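PDB 4F0Q: restriction endonuclease from Mycobacterium sp., which cleaves DNA in a manner dependent on cytosine methylation, works as a tetramer, and probably uses magnesium for strand cleavage. Local coordinates for residues R150-L158 / V219-R227; G331-I339 / P349-K357. One frame throughout, in Å; residues are numbered along the deposited sequence.

Contact 1 (R150-L158 / V219-R227); sequences RLLAPPLFL and VDFRWIDDR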
loop_
_atom_site.group_PDB
_atom_site.type_symbol
_atom_site.label_atom_id
_atom_site.label_comp_id
_atom_site.label_asym_id
_atom_site.label_seq_id
_atom_site.Cartn_x
_atom_site.Cartn_y
_atom_site.Cartn_z
ATOM N N ARG A 150 -20.667 20.808 -18.672
ATOM C CA ARG A 150 -19.270 20.542 -18.997
ATOM C C ARG A 150 -18.921 20.976 -20.417
ATOM O O ARG A 150 -17.753 21.194 -20.738
ATOM C CB ARG A 150 -18.941 19.062 -18.788
ATOM C CG ARG A 150 -19.029 18.618 -17.336
ATOM C CD ARG A 150 -18.543 17.191 -17.151
ATOM N NE ARG A 150 -19.443 16.212 -17.752
ATOM C CZ ARG A 150 -20.489 15.677 -17.129
ATOM N NH1 ARG A 150 -20.773 16.030 -15.883
ATOM N NH2 ARG A 150 -21.252 14.791 -17.752
ATOM N N LEU A 151 -19.940 21.105 -21.261
ATOM C CA LEU A 151 -19.754 21.599 -22.622
ATOM C C LEU A 151 -19.289 23.050 -22.611
ATOM O O LEU A 151 -18.609 23.502 -23.532
ATOM C CB LEU A 151 -21.057 21.481 -23.418
ATOM C CG LEU A 151 -21.417 20.110 -23.992
ATOM C CD1 LEU A 151 -22.865 20.087 -24.454
ATOM C CD2 LEU A 151 -20.489 19.768 -25.141
ATOM N N LEU A 152 -19.660 23.771 -21.558
ATOM C CA LEU A 152 -19.351 25.192 -21.434
ATOM C C LEU A 152 -17.989 25.434 -20.792
ATOM O O LEU A 152 -17.437 26.529 -20.899
ATOM C CB LEU A 152 -20.431 25.893 -20.610
ATOM C CG LEU A 152 -21.857 25.813 -21.149
ATOM C CD1 LEU A 152 -22.835 26.412 -20.151
ATOM C CD2 LEU A 152 -21.951 26.525 -22.486
ATOM N N ALA A 153 -17.459 24.413 -20.125
ATOM C CA ALA A 153 -16.198 24.529 -19.396
ATOM C C ALA A 153 -15.031 24.927 -20.294
ATOM O O ALA A 153 -14.712 24.226 -21.254
ATOM C CB ALA A 153 -15.886 23.230 -18.668
ATOM N N PRO A 154 -14.388 26.062 -19.977
ATOM C CA PRO A 154 -13.239 26.562 -20.738
ATOM C C PRO A 154 -11.970 25.761 -20.462
ATOM O O PRO A 154 -11.539 25.672 -19.312
ATOM C CB PRO A 154 -13.083 27.996 -20.228
ATOM C CG PRO A 154 -13.649 27.969 -18.852
ATOM C CD PRO A 154 -14.773 26.973 -18.885
ATOM N N PRO A 155 -11.378 25.175 -21.513
ATOM C CA PRO A 155 -10.128 24.416 -21.404
ATOM C C PRO A 155 -8.988 25.273 -20.867
ATOM O O PRO A 155 -8.876 26.442 -21.232
ATOM C CB PRO A 155 -9.838 24.011 -22.852
ATOM C CG PRO A 155 -11.166 24.027 -23.522
ATOM C CD PRO A 155 -11.924 25.147 -22.880
ATOM N N LEU A 156 -8.155 24.695 -20.008
ATOM C CA LEU A 156 -7.000 25.410 -19.476
ATOM C C LEU A 156 -5.736 25.096 -20.269
ATOM O O LEU A 156 -5.046 24.112 -20.000
ATOM C CB LEU A 156 -6.793 25.096 -17.990
ATOM C CG LEU A 156 -7.440 26.053 -16.984
ATOM C CD1 LEU A 156 -8.959 26.035 -17.093
ATOM C CD2 LEU A 156 -6.997 25.721 -15.568
ATOM N N PHE A 157 -5.445 25.943 -21.252
ATOM C CA PHE A 157 -4.243 25.804 -22.063
ATOM C C PHE A 157 -3.031 26.321 -21.304
ATOM O O PHE A 157 -2.904 27.520 -21.058
ATOM C CB PHE A 157 -4.399 26.554 -23.387
ATOM C CG PHE A 157 -5.141 25.781 -24.438
ATOM C CD1 PHE A 157 -6.437 25.348 -24.214
ATOM C CD2 PHE A 157 -4.544 25.491 -25.652
ATOM C CE1 PHE A 157 -7.121 24.634 -25.179
ATOM C CE2 PHE A 157 -5.224 24.781 -26.624
ATOM C CZ PHE A 157 -6.513 24.352 -26.387
ATOM N N LEU A 158 -2.143 25.406 -20.933
ATOM C CA LEU A 158 -0.985 25.757 -20.125
ATOM C C LEU A 158 0.203 26.193 -20.974
ATOM O O LEU A 158 0.498 25.594 -22.005
ATOM C CB LEU A 158 -0.589 24.583 -19.226
ATOM C CG LEU A 158 -1.701 24.059 -18.315
ATOM C CD1 LEU A 158 -1.219 22.875 -17.494
ATOM C CD2 LEU A 158 -2.220 25.167 -17.412
ATOM N N VAL A 219 -2.805 19.481 -29.461
ATOM C CA VAL A 219 -4.173 19.836 -29.827
ATOM C C VAL A 219 -4.253 20.596 -31.149
ATOM O O VAL A 219 -3.265 21.163 -31.620
ATOM C CB VAL A 219 -4.857 20.688 -28.731
ATOM C CG1 VAL A 219 -5.021 19.889 -27.444
ATOM C CG2 VAL A 219 -4.073 21.966 -28.481
ATOM N N ASP A 220 -5.444 20.588 -31.740
ATOM C CA ASP A 220 -5.730 21.387 -32.921
ATOM C C ASP A 220 -6.362 22.686 -32.445
ATOM O O ASP A 220 -7.342 22.668 -31.702
ATOM C CB ASP A 220 -6.693 20.640 -33.847
ATOM C CG ASP A 220 -6.758 21.240 -35.242
ATOM O OD1 ASP A 220 -6.488 22.450 -35.395
ATOM O OD2 ASP A 220 -7.084 20.496 -36.190
ATOM N N PHE A 221 -5.802 23.815 -32.869
ATOM C CA PHE A 221 -6.288 25.112 -32.410
ATOM C C PHE A 221 -7.622 25.511 -33.033
ATOM O O PHE A 221 -8.200 26.536 -32.671
ATOM C CB PHE A 221 -5.242 26.204 -32.633
ATOM C CG PHE A 221 -4.638 26.724 -31.362
ATOM C CD1 PHE A 221 -5.336 27.615 -30.563
ATOM C CD2 PHE A 221 -3.379 26.315 -30.959
ATOM C CE1 PHE A 221 -4.786 28.091 -29.388
ATOM C CE2 PHE A 221 -2.822 26.789 -29.786
ATOM C CZ PHE A 221 -3.527 27.676 -28.999
ATOM N N ARG A 222 -8.113 24.699 -33.965
ATOM C CA ARG A 222 -9.437 24.915 -34.536
ATOM C C ARG A 222 -10.515 24.619 -33.497
ATOM O O ARG A 222 -11.659 25.053 -33.632
ATOM C CB ARG A 222 -9.638 24.059 -35.787
ATOM C CG ARG A 222 -8.747 24.463 -36.951
ATOM C CD ARG A 222 -9.144 23.749 -38.232
ATOM N NE ARG A 222 -8.974 22.304 -38.132
ATOM C CZ ARG A 222 -9.240 21.452 -39.116
ATOM N NH1 ARG A 222 -9.694 21.900 -40.278
ATOM N NH2 ARG A 222 -9.056 20.151 -38.938
ATOM N N TRP A 223 -10.135 23.872 -32.465
ATOM C CA TRP A 223 -10.983 23.635 -31.305
ATOM C C TRP A 223 -11.339 24.974 -30.667
ATOM O O TRP A 223 -12.509 25.268 -30.398
ATOM C CB TRP A 223 -10.230 22.758 -30.300
ATOM C CG TRP A 223 -10.993 22.401 -29.058
ATOM C CD1 TRP A 223 -12.345 22.459 -28.874
ATOM C CD2 TRP A 223 -10.440 21.929 -27.823
ATOM N NE1 TRP A 223 -12.666 22.051 -27.600
ATOM C CE2 TRP A 223 -11.514 21.721 -26.936
ATOM C CE3 TRP A 223 -9.140 21.661 -27.383
ATOM C CZ2 TRP A 223 -11.328 21.257 -25.637
ATOM C CZ3 TRP A 223 -8.958 21.202 -26.092
ATOM C CH2 TRP A 223 -10.046 21.005 -25.234
ATOM N N ILE A 224 -10.311 25.785 -30.438
ATOM C CA ILE A 224 -10.485 27.109 -29.856
ATOM C C ILE A 224 -11.225 28.033 -30.817
ATOM O O ILE A 224 -12.050 28.843 -30.395
ATOM C CB ILE A 224 -9.129 27.726 -29.453
ATOM C CG1 ILE A 224 -8.425 26.821 -28.443
ATOM C CG2 ILE A 224 -9.317 29.113 -28.864
ATOM C CD1 ILE A 224 -9.266 26.516 -27.221
ATOM N N ASP A 225 -10.935 27.898 -32.109
ATOM C CA ASP A 225 -11.635 28.661 -33.138
ATOM C C ASP A 225 -13.134 28.419 -33.041
ATOM O O ASP A 225 -13.928 29.356 -33.097
ATOM C CB ASP A 225 -11.148 28.272 -34.534
ATOM C CG ASP A 225 -9.690 28.610 -34.763
ATOM O OD1 ASP A 225 -9.094 29.305 -33.914
ATOM O OD2 ASP A 225 -9.140 28.188 -35.804
ATOM N N ASP A 226 -13.511 27.154 -32.890
ATOM C CA ASP A 226 -14.912 26.783 -32.746
ATOM C C ASP A 226 -15.487 27.303 -31.434
ATOM O O ASP A 226 -16.602 27.820 -31.406
ATOM C CB ASP A 226 -15.083 25.265 -32.831
ATOM C CG ASP A 226 -14.671 24.710 -34.178
ATOM O OD1 ASP A 226 -14.671 25.478 -35.161
ATOM O OD2 ASP A 226 -14.350 23.506 -34.253
ATOM N N ARG A 227 -14.727 27.167 -30.350
ATOM C CA ARG A 227 -15.174 27.680 -29.058
ATOM C C ARG A 227 -15.288 29.207 -29.048
ATOM O O ARG A 227 -16.120 29.769 -28.335
ATOM C CB ARG A 227 -14.265 27.198 -27.924
ATOM C CG ARG A 227 -14.456 25.733 -27.564
ATOM C CD ARG A 227 -13.846 25.408 -26.207
ATOM N NE ARG A 227 -14.415 26.230 -25.141
ATOM C CZ ARG A 227 -15.522 25.926 -24.471
ATOM N NH1 ARG A 227 -16.187 24.815 -24.752
ATOM N NH2 ARG A 227 -15.966 26.735 -23.518
#
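Phe157, Phe221 and Trp223 form an aromatic cluster where the start of strand 156-166 packs against the turn into helix 222-227. Phe157 enters it with the outer atoms of its ring: CE2 meets Val219 CG2 at 3.6 Å, and CE1 meets CD1 of Ile224, which comes from the opposite direction, at 3.5 Å. The same Phe157 CE2 lies over one face of the Phe221 ring, offset toward the rim, with the two planes 46° apart. Trp223 CE3 is at the edge of the Phe157 ring, 3.9 Å from its CZ. Both segments belong to the N-terminal region related to the PUA clan, consistent with a role in recognising modified DNA. Trp223 holds its indole anti to the backbone N (chi1 -179°), and its CZ2 lies 3.5 Å from Pro155 CG. Next to it Pro155 CD covers one face of the Arg227 guanidinium, 3.5 Å from NE. The Arg227 chain bends at its third torsion and ends among backbone carbonyls: NH1 donates to Leu151 O at 3.0 Å, within the guanidinium plane and fairly straight (160°), whereas NH2 meets Leu152 O from above the carbonyl plane, also at 3.0 Å. Ala83 O and Arg82 O take further bonds from NE and NH2, so four carbonyls grip this buried group. Before the helix, Asp220 OD1 accepts a capping bond from Arg222 N.

Contact 2 (G331-I339 / P349-K357); sequences GGVDFIGRI and PVVVLGQAK. With MG (magnesium ion), chain E.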
loop_
_atom_site.group_PDB
_atom_site.type_symbol
_atom_site.label_atom_id
_atom_site.label_comp_id
_atom_site.label_asym_id
_atom_site.label_seq_id
_atom_site.Cartn_x
_atom_site.Cartn_y
_atom_site.Cartn_z
ATOM N N GLY A 331 19.177 0.731 13.742
ATOM C CA GLY A 331 18.372 -0.399 13.316
ATOM C C GLY A 331 17.886 -0.226 11.890
ATOM O O GLY A 331 18.184 0.778 11.244
ATOM N N GLY A 332 17.138 -1.207 11.398
ATOM C CA GLY A 332 16.625 -1.163 10.041
ATOM C C GLY A 332 15.564 -0.096 9.848
ATOM O O GLY A 332 15.589 0.648 8.868
ATOM N N VAL A 333 14.630 -0.021 10.791
ATOM C CA VAL A 333 13.542 0.947 10.720
ATOM C C VAL A 333 13.743 2.064 11.739
ATOM O O VAL A 333 14.002 1.802 12.912
ATOM C CB VAL A 333 12.180 0.271 10.966
ATOM C CG1 VAL A 333 11.053 1.286 10.846
ATOM C CG2 VAL A 333 11.977 -0.875 9.987
ATOM N N ASP A 334 13.620 3.307 11.285
ATOM C CA ASP A 334 13.855 4.463 12.144
ATOM C C ASP A 334 12.567 5.067 12.702
ATOM O O ASP A 334 12.570 5.646 13.787
ATOM C CB ASP A 334 14.665 5.527 11.400
ATOM C CG ASP A 334 16.094 5.093 11.139
ATOM O OD1 ASP A 334 16.355 3.873 11.144
ATOM O OD2 ASP A 334 16.957 5.970 10.930
ATOM N N PHE A 335 11.471 4.937 11.961
ATOM C CA PHE A 335 10.178 5.418 12.446
ATOM C C PHE A 335 8.988 4.697 11.816
ATOM O O PHE A 335 9.104 4.084 10.757
ATOM C CB PHE A 335 10.048 6.939 12.280
ATOM C CG PHE A 335 10.160 7.416 10.859
ATOM C CD1 PHE A 335 11.389 7.772 10.329
ATOM C CD2 PHE A 335 9.034 7.534 10.061
ATOM C CE1 PHE A 335 11.495 8.222 9.025
ATOM C CE2 PHE A 335 9.133 7.982 8.757
ATOM C CZ PHE A 335 10.366 8.326 8.239
ATOM N N ILE A 336 7.845 4.776 12.491
ATOM C CA ILE A 336 6.627 4.112 12.049
ATOM C C ILE A 336 5.490 5.120 11.911
ATOM O O ILE A 336 5.330 6.005 12.754
ATOM C CB ILE A 336 6.208 3.001 13.041
ATOM C CG1 ILE A 336 7.299 1.935 13.142
ATOM C CG2 ILE A 336 4.897 2.357 12.618
ATOM C CD1 ILE A 336 7.517 1.166 11.859
ATOM N N GLY A 337 4.720 4.986 10.834
ATOM C CA GLY A 337 3.532 5.791 10.613
ATOM C C GLY A 337 2.422 4.941 10.021
ATOM O O GLY A 337 2.542 3.718 9.955
ATOM N N ARG A 338 1.342 5.580 9.585
ATOM C CA ARG A 338 0.212 4.846 9.024
ATOM C C ARG A 338 -0.596 5.690 8.045
ATOM O O ARG A 338 -0.840 6.872 8.285
ATOM C CB ARG A 338 -0.703 4.336 10.140
ATOM C CG ARG A 338 -1.802 3.402 9.662
ATOM C CD ARG A 338 -2.805 3.108 10.765
ATOM N NE ARG A 338 -3.608 4.282 11.099
ATOM C CZ ARG A 338 -4.603 4.279 11.980
ATOM N NH1 ARG A 338 -4.924 3.163 12.619
ATOM N NH2 ARG A 338 -5.280 5.394 12.220
ATOM N N ILE A 339 -1.011 5.076 6.943
ATOM C CA ILE A 339 -1.869 5.750 5.976
ATOM C C ILE A 339 -3.210 5.034 5.872
ATOM O O ILE A 339 -3.258 3.813 5.758
ATOM C CB ILE A 339 -1.220 5.807 4.579
ATOM C CG1 ILE A 339 0.123 6.534 4.640
ATOM C CG2 ILE A 339 -2.145 6.489 3.580
ATOM C CD1 ILE A 339 0.827 6.608 3.310
ATOM N N PRO A 349 -6.005 0.341 6.808
ATOM C CA PRO A 349 -4.753 0.911 7.312
ATOM C C PRO A 349 -3.517 0.231 6.728
ATOM O O PRO A 349 -3.377 -0.990 6.815
ATOM C CB PRO A 349 -4.839 0.650 8.818
ATOM C CG PRO A 349 -5.670 -0.580 8.932
ATOM C CD PRO A 349 -6.659 -0.532 7.799
ATOM N N VAL A 350 -2.636 1.022 6.125
ATOM C CA VAL A 350 -1.352 0.516 5.656
ATOM C C VAL A 350 -0.215 1.086 6.502
ATOM O O VAL A 350 -0.116 2.301 6.705
ATOM C CB VAL A 350 -1.121 0.794 4.149
ATOM C CG1 VAL A 350 -2.058 -0.055 3.304
ATOM C CG2 VAL A 350 -1.303 2.263 3.829
ATOM N N VAL A 351 0.630 0.193 7.008
ATOM C CA VAL A 351 1.712 0.575 7.906
ATOM C C VAL A 351 2.904 1.132 7.134
ATOM O O VAL A 351 3.350 0.548 6.143
ATOM C CB VAL A 351 2.165 -0.617 8.772
ATOM C CG1 VAL A 351 3.232 -0.183 9.765
ATOM C CG2 VAL A 351 0.974 -1.219 9.498
ATOM N N VAL A 352 3.410 2.271 7.594
ATOM C CA VAL A 352 4.541 2.922 6.951
ATOM C C VAL A 352 5.817 2.736 7.765
ATOM O O VAL A 352 5.901 3.161 8.916
ATOM C CB VAL A 352 4.286 4.428 6.756
ATOM C CG1 VAL A 352 5.481 5.086 6.084
ATOM C CG2 VAL A 352 3.021 4.651 5.944
ATOM N N LEU A 353 6.806 2.091 7.158
ATOM C CA LEU A 353 8.105 1.915 7.789
ATOM C C LEU A 353 9.074 2.967 7.268
ATOM O O LEU A 353 9.308 3.071 6.064
ATOM C CB LEU A 353 8.650 0.508 7.531
ATOM C CG LEU A 353 8.264 -0.595 8.523
ATOM C CD1 LEU A 353 6.755 -0.775 8.605
ATOM C CD2 LEU A 353 8.937 -1.906 8.150
ATOM N N GLY A 354 9.632 3.752 8.180
ATOM C CA GLY A 354 10.522 4.831 7.803
ATOM C C GLY A 354 11.980 4.553 8.102
ATOM O O GLY A 354 12.311 3.864 9.066
ATOM N N GLN A 355 12.852 5.095 7.260
ATOM C CA GLN A 355 14.291 5.005 7.464
ATOM C C GLN A 355 14.940 6.338 7.122
ATOM O O GLN A 355 14.634 6.933 6.094
ATOM C CB GLN A 355 14.891 3.903 6.594
ATOM C CG GLN A 355 16.408 3.943 6.505
ATOM C CD GLN A 355 17.079 3.753 7.848
ATOM O OE1 GLN A 355 17.970 4.515 8.224
ATOM N NE2 GLN A 355 16.656 2.729 8.581
ATOM N N ALA A 356 15.834 6.803 7.987
ATOM C CA ALA A 356 16.490 8.087 7.783
ATOM C C ALA A 356 18.006 7.953 7.840
ATOM O O ALA A 356 18.548 7.347 8.766
ATOM C CB ALA A 356 16.015 9.086 8.820
ATOM N N LYS A 357 18.692 8.520 6.853
ATOM C CA LYS A 357 20.151 8.492 6.857
ATOM C C LYS A 357 20.764 9.809 6.393
ATOM O O LYS A 357 20.657 10.181 5.225
ATOM C CB LYS A 357 20.683 7.328 6.018
ATOM C CG LYS A 357 22.168 7.076 6.216
ATOM C CD LYS A 357 22.605 5.754 5.614
ATOM C CE LYS A 357 24.061 5.470 5.941
ATOM N NZ LYS A 357 24.501 4.144 5.432
HETATM MG MG MG E . 18.689 5.595 9.871
HETATM O O HOH W 1 18.927 7.021 11.370
HETATM O O HOH W 2 20.724 5.802 9.467
HETATM O O HOH W 3 18.640 3.779 10.947
#
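Asp334 meets Gly354, Gln355 and Ala356 along its whole side chain, at the end of the hairpin that binds the magnesium ion. Its CB packs 3.7 Å from Gly354 O. CG is nearest Gln355 OE1 among the protein atoms across the contact, and its two oxygens divide the work. OD1 receives a weak bond from Gln355 NE2 at 2.8 Å, with the carboxylate and amide planes 72° apart, and forms a salt bridge with Arg326, which would steady the group's rotation. OD2 binds the magnesium at 2.1 Å and also takes a weak bond from Ala356 N. Gln355 OE1, Ala356 O and three waters complete six ligands. An aspartate just before one strand, with a Gln-Ala-Lys run on the next, fits the PD-(D/E)XK nuclease fold, and Asp334, Gln355 and Lys357 probably correspond to its signature residues. A classic beta bulge leads into this site: Gly354 O accepts from Asp334 N at 2.6 Å and, from above the carbonyl plane, from Phe335 N at 3.2 Å. Phe335 CG sits between its backbone N and carbonyl carbon (chi1 60°), laying the ring on the partner strand; Gly354 CA stands over the ring centre in a CH-pi contact, 3.5 Å from the centroid. Further along, the antiparallel strands are laced by paired backbone bonds between Gly337 and Val352 and between Ile339 and Val350. On one face Ile336 CD1 lies 3.8 Å from Leu353 CG, the two chains side by side; on the other, Ile339 CG1 touches Val352 CG2 at 3.7 Å.

Overall arrangement
From the N terminus, the chain first reaches 150-158, passes through 60 residues rich in strand, including 175-193 and 200-210, and returns at 219-227, where contact 1 closes this long loop within the PUA-related region. It then runs on through helices, among them 281-292 and 297-314, before contact 2 opens. That contact closes after nine intervening residues, as a hairpin inside the five-stranded nuclease sheet. The two loops neither nest nor cross; they follow in series. Their centres are 45 Å apart, on opposite sides of the chain's centre, with nearest atoms about 26 Å from each other. Contact 1 ties the start of strand 156-166 to helix 222-227, contact 2 strand 335-342 to strand 347-357.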